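PDB 3JZD: iron-containing alcohol dehydrogenase from Ralstonia eutropha, which binds NAD and probably reduces maleylacetate to 3-oxoadipate with NADH or NADPH, a step in the breakdown of aromatic compounds. Local coordinates for residues 198-203 with 285-290. Residues are numbered along the deposited sequence; the frame is centred on the assembly and turned at random.
Sequences EGIRAL and RATGAG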
ATOM      1  N   GLU A 198       5.664  -7.548  -7.155  1.00 20.41           N
ATOM      2  CA  GLU A 198       4.994  -8.632  -6.415  1.00 19.94           C
ATOM      3  C   GLU A 198       3.741  -9.167  -7.168  1.00 18.58           C
ATOM      4  O   GLU A 198       3.443 -10.387  -7.199  1.00 17.40           O
ATOM      5  CB  GLU A 198       4.580  -8.102  -5.035  1.00 20.65           C
ATOM      6  CG  GLU A 198       3.736  -9.012  -4.221  1.00 19.41           C
ATOM      7  CD  GLU A 198       4.519 -10.159  -3.615  1.00 27.90           C
ATOM      8  OE1 GLU A 198       5.663 -10.423  -4.060  1.00 30.28           O
ATOM      9  OE2 GLU A 198       3.973 -10.767  -2.659  1.00 38.05           O
ATOM     10  N   GLY A 199       2.989  -8.257  -7.729  1.00 17.34           N
ATOM     11  CA  GLY A 199       1.826  -8.655  -8.540  1.00 18.63           C
ATOM     12  C   GLY A 199       2.248  -9.521  -9.734  1.00 17.69           C
ATOM     13  O   GLY A 199       1.633 -10.567 -10.012  1.00 16.31           O
ATOM     14  N   ILE A 200       3.320  -9.113 -10.417  1.00 16.01           N
ATOM     15  CA  ILE A 200       3.773  -9.870 -11.557  1.00 17.17           C
ATOM     16  C   ILE A 200       4.214 -11.252 -11.075  1.00 17.38           C
ATOM     17  O   ILE A 200       3.903 -12.251 -11.699  1.00 15.01           O
ATOM     18  CB  ILE A 200       4.894  -9.136 -12.391  1.00 17.81           C
ATOM     19  CG1 ILE A 200       4.352  -7.797 -12.950  1.00 18.20           C
ATOM     20  CG2 ILE A 200       5.372 -10.016 -13.557  1.00 16.70           C
ATOM     21  CD1 ILE A 200       5.381  -6.933 -13.731  1.00 13.94           C
ATOM     22  N   ARG A 201       4.904 -11.303  -9.941  1.00 18.18           N
ATOM     23  CA  ARG A 201       5.437 -12.546  -9.439  1.00 18.61           C
ATOM     24  C   ARG A 201       4.311 -13.507  -9.102  1.00 18.72           C
ATOM     25  O   ARG A 201       4.382 -14.687  -9.425  1.00 18.00           O
ATOM     26  CB  ARG A 201       6.267 -12.289  -8.191  1.00 20.67           C
ATOM     27  CG  ARG A 201       7.437 -13.162  -8.006  1.00 27.33           C
ATOM     28  CD  ARG A 201       8.152 -12.951  -6.639  1.00 37.02           C
ATOM     29  NE  ARG A 201       7.995 -11.606  -6.032  1.00 42.96           N
ATOM     30  CZ  ARG A 201       8.659 -10.482  -6.367  1.00 44.49           C
ATOM     31  NH1 ARG A 201       9.563 -10.460  -7.385  1.00 40.78           N
ATOM     32  NH2 ARG A 201       8.371  -9.350  -5.688  1.00 25.44           N
ATOM     33  N   ALA A 202       3.274 -12.990  -8.450  1.00 17.19           N
ATOM     34  CA  ALA A 202       2.132 -13.800  -8.046  1.00 15.78           C
ATOM     35  C   ALA A 202       1.411 -14.412  -9.270  1.00 15.93           C
ATOM     36  O   ALA A 202       1.093 -15.595  -9.297  1.00 15.72           O
ATOM     37  CB  ALA A 202       1.166 -12.980  -7.183  1.00 13.46           C
ATOM     38  N   LEU A 203       1.148 -13.596 -10.261  1.00 16.57           N
ATOM     39  CA  LEU A 203       0.480 -14.070 -11.489  1.00 18.06           C
ATOM     40  C   LEU A 203       1.353 -14.990 -12.326  1.00 18.80           C
ATOM     41  O   LEU A 203       0.911 -16.000 -12.829  1.00 18.07           O
ATOM     42  CB  LEU A 203      -0.010 -12.888 -12.310  1.00 18.06           C
ATOM     43  CG  LEU A 203      -1.226 -12.198 -11.653  1.00 21.11           C
ATOM     44  CD1 LEU A 203      -1.291 -10.703 -11.950  1.00 11.09           C
ATOM     45  CD2 LEU A 203      -2.527 -12.923 -12.003  1.00 17.91           C
ATOM     46  N   ARG A 285      12.972 -10.502 -13.444  1.00 17.99           N
ATOM     47  CA  ARG A 285      13.142 -11.119 -12.132  1.00 18.71           C
ATOM     48  C   ARG A 285      11.811 -11.660 -11.642  1.00 17.75           C
ATOM     49  O   ARG A 285      11.752 -12.767 -11.136  1.00 16.83           O
ATOM     50  CB  ARG A 285      13.684 -10.101 -11.132  1.00 20.26           C
ATOM     51  CG  ARG A 285      14.001 -10.667  -9.765  1.00 29.25           C
ATOM     52  CD  ARG A 285      14.759  -9.668  -8.886  1.00 32.16           C
ATOM     53  NE  ARG A 285      13.993  -8.442  -8.649  1.00 41.18           N
ATOM     54  CZ  ARG A 285      14.462  -7.350  -8.034  1.00 46.60           C
ATOM     55  NH1 ARG A 285      15.714  -7.311  -7.578  1.00 52.96           N
ATOM     56  NH2 ARG A 285      13.686  -6.277  -7.877  1.00 40.07           N
ATOM     57  N   ALA A 286      10.738 -10.887 -11.788  1.00 15.73           N
ATOM     58  CA  ALA A 286       9.444 -11.318 -11.282  1.00 16.16           C
ATOM     59  C   ALA A 286       8.820 -12.480 -12.110  1.00 16.99           C
ATOM     60  O   ALA A 286       7.986 -13.233 -11.610  1.00 18.45           O
ATOM     61  CB  ALA A 286       8.492 -10.110 -11.196  1.00 14.51           C
ATOM     62  N   THR A 287       9.205 -12.610 -13.373  1.00 16.61           N
ATOM     63  CA  THR A 287       8.680 -13.669 -14.242  1.00 16.52           C
ATOM     64  C   THR A 287       9.618 -14.883 -14.354  1.00 18.23           C
ATOM     65  O   THR A 287       9.283 -15.877 -14.981  1.00 17.86           O
ATOM     66  CB  THR A 287       8.423 -13.142 -15.668  1.00 17.47           C
ATOM     67  OG1 THR A 287       9.618 -12.574 -16.180  1.00 13.76           O
ATOM     68  CG2 THR A 287       7.304 -12.085 -15.698  1.00  8.64           C
ATOM     69  N   GLY A 288      10.776 -14.827 -13.706  1.00 18.70           N
ATOM     70  CA  GLY A 288      11.721 -15.937 -13.747  1.00 17.91           C
ATOM     71  C   GLY A 288      12.380 -16.095 -15.097  1.00 19.15           C
ATOM     72  O   GLY A 288      12.771 -17.191 -15.472  1.00 20.55           O
ATOM     73  N   ALA A 289      12.555 -14.972 -15.783  1.00 18.41           N
ATOM     74  CA  ALA A 289      13.095 -14.894 -17.121  1.00 16.25           C
ATOM     75  C   ALA A 289      14.565 -15.302 -17.239  1.00 17.55           C
ATOM     76  O   ALA A 289      15.011 -15.721 -18.324  1.00 17.28           O
ATOM     77  CB  ALA A 289      12.923 -13.464 -17.607  1.00 13.46           C
ATOM     78  N   GLY A 290      15.326 -15.219 -16.141  1.00 18.96           N
ATOM     79  CA  GLY A 290      16.785 -15.475 -16.220  1.00 18.55           C
ATOM     80  C   GLY A 290      17.414 -14.520 -17.223  1.00 20.64           C
ATOM     81  O   GLY A 290      17.222 -13.310 -17.162  1.00 20.95           O
TER
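Arg201 and Ala286 bring two helix backbones to within 4.6 Å, CA to CA, where the middle of helix 190-212 meets the last turn of helix 277-287. At this range the Arg201 CA donates a CA-H...O contact to Ala286 O at 3.4 Å, with 156° at the hydrogen. Alanine suits the crossing because its methyl is small enough to admit the neighbouring backbone; Ala286 CB points at helix 190-212 and packs 3.9 Å from Ile200 CG2. That same Ile200 methyl, set anti to the backbone N by chi1 of -61°, also meets Thr287 CG2 at 3.5 Å. Thr287 divides its two branches: the methyl joins the apolar seam, while OG1 turns back to Ile283 O, with Arg284 O as a second acceptor for the same hydroxyl, both inside its own helix.

Both helices belong to the all-helical C-terminal part of the iron-containing alcohol dehydrogenase fold, and the contact lies well away from the NAD site. Helix 277-287 closes with a Schellman motif in which Gly288 takes positive phi (71°), a conformation easily reached without a CB.

At the exposed margin, the Arg201 chain bends at chi3, and NH1 lies 4.0 Å from Ala286 CB, the methyl sitting oblique to the guanidinium plane. Arginine combines a long aliphatic stem, its CG 3.6 Å from Ala286 O, with a charged end held by Glu198 one turn earlier: NE, with OE1 close to the guanidinium plane, forms a salt bridge of 3.3 Å to Glu198 OE1. Glu198 OE2 is bonded in turn to Tyr225 OH, tying this pair to helix 217-236.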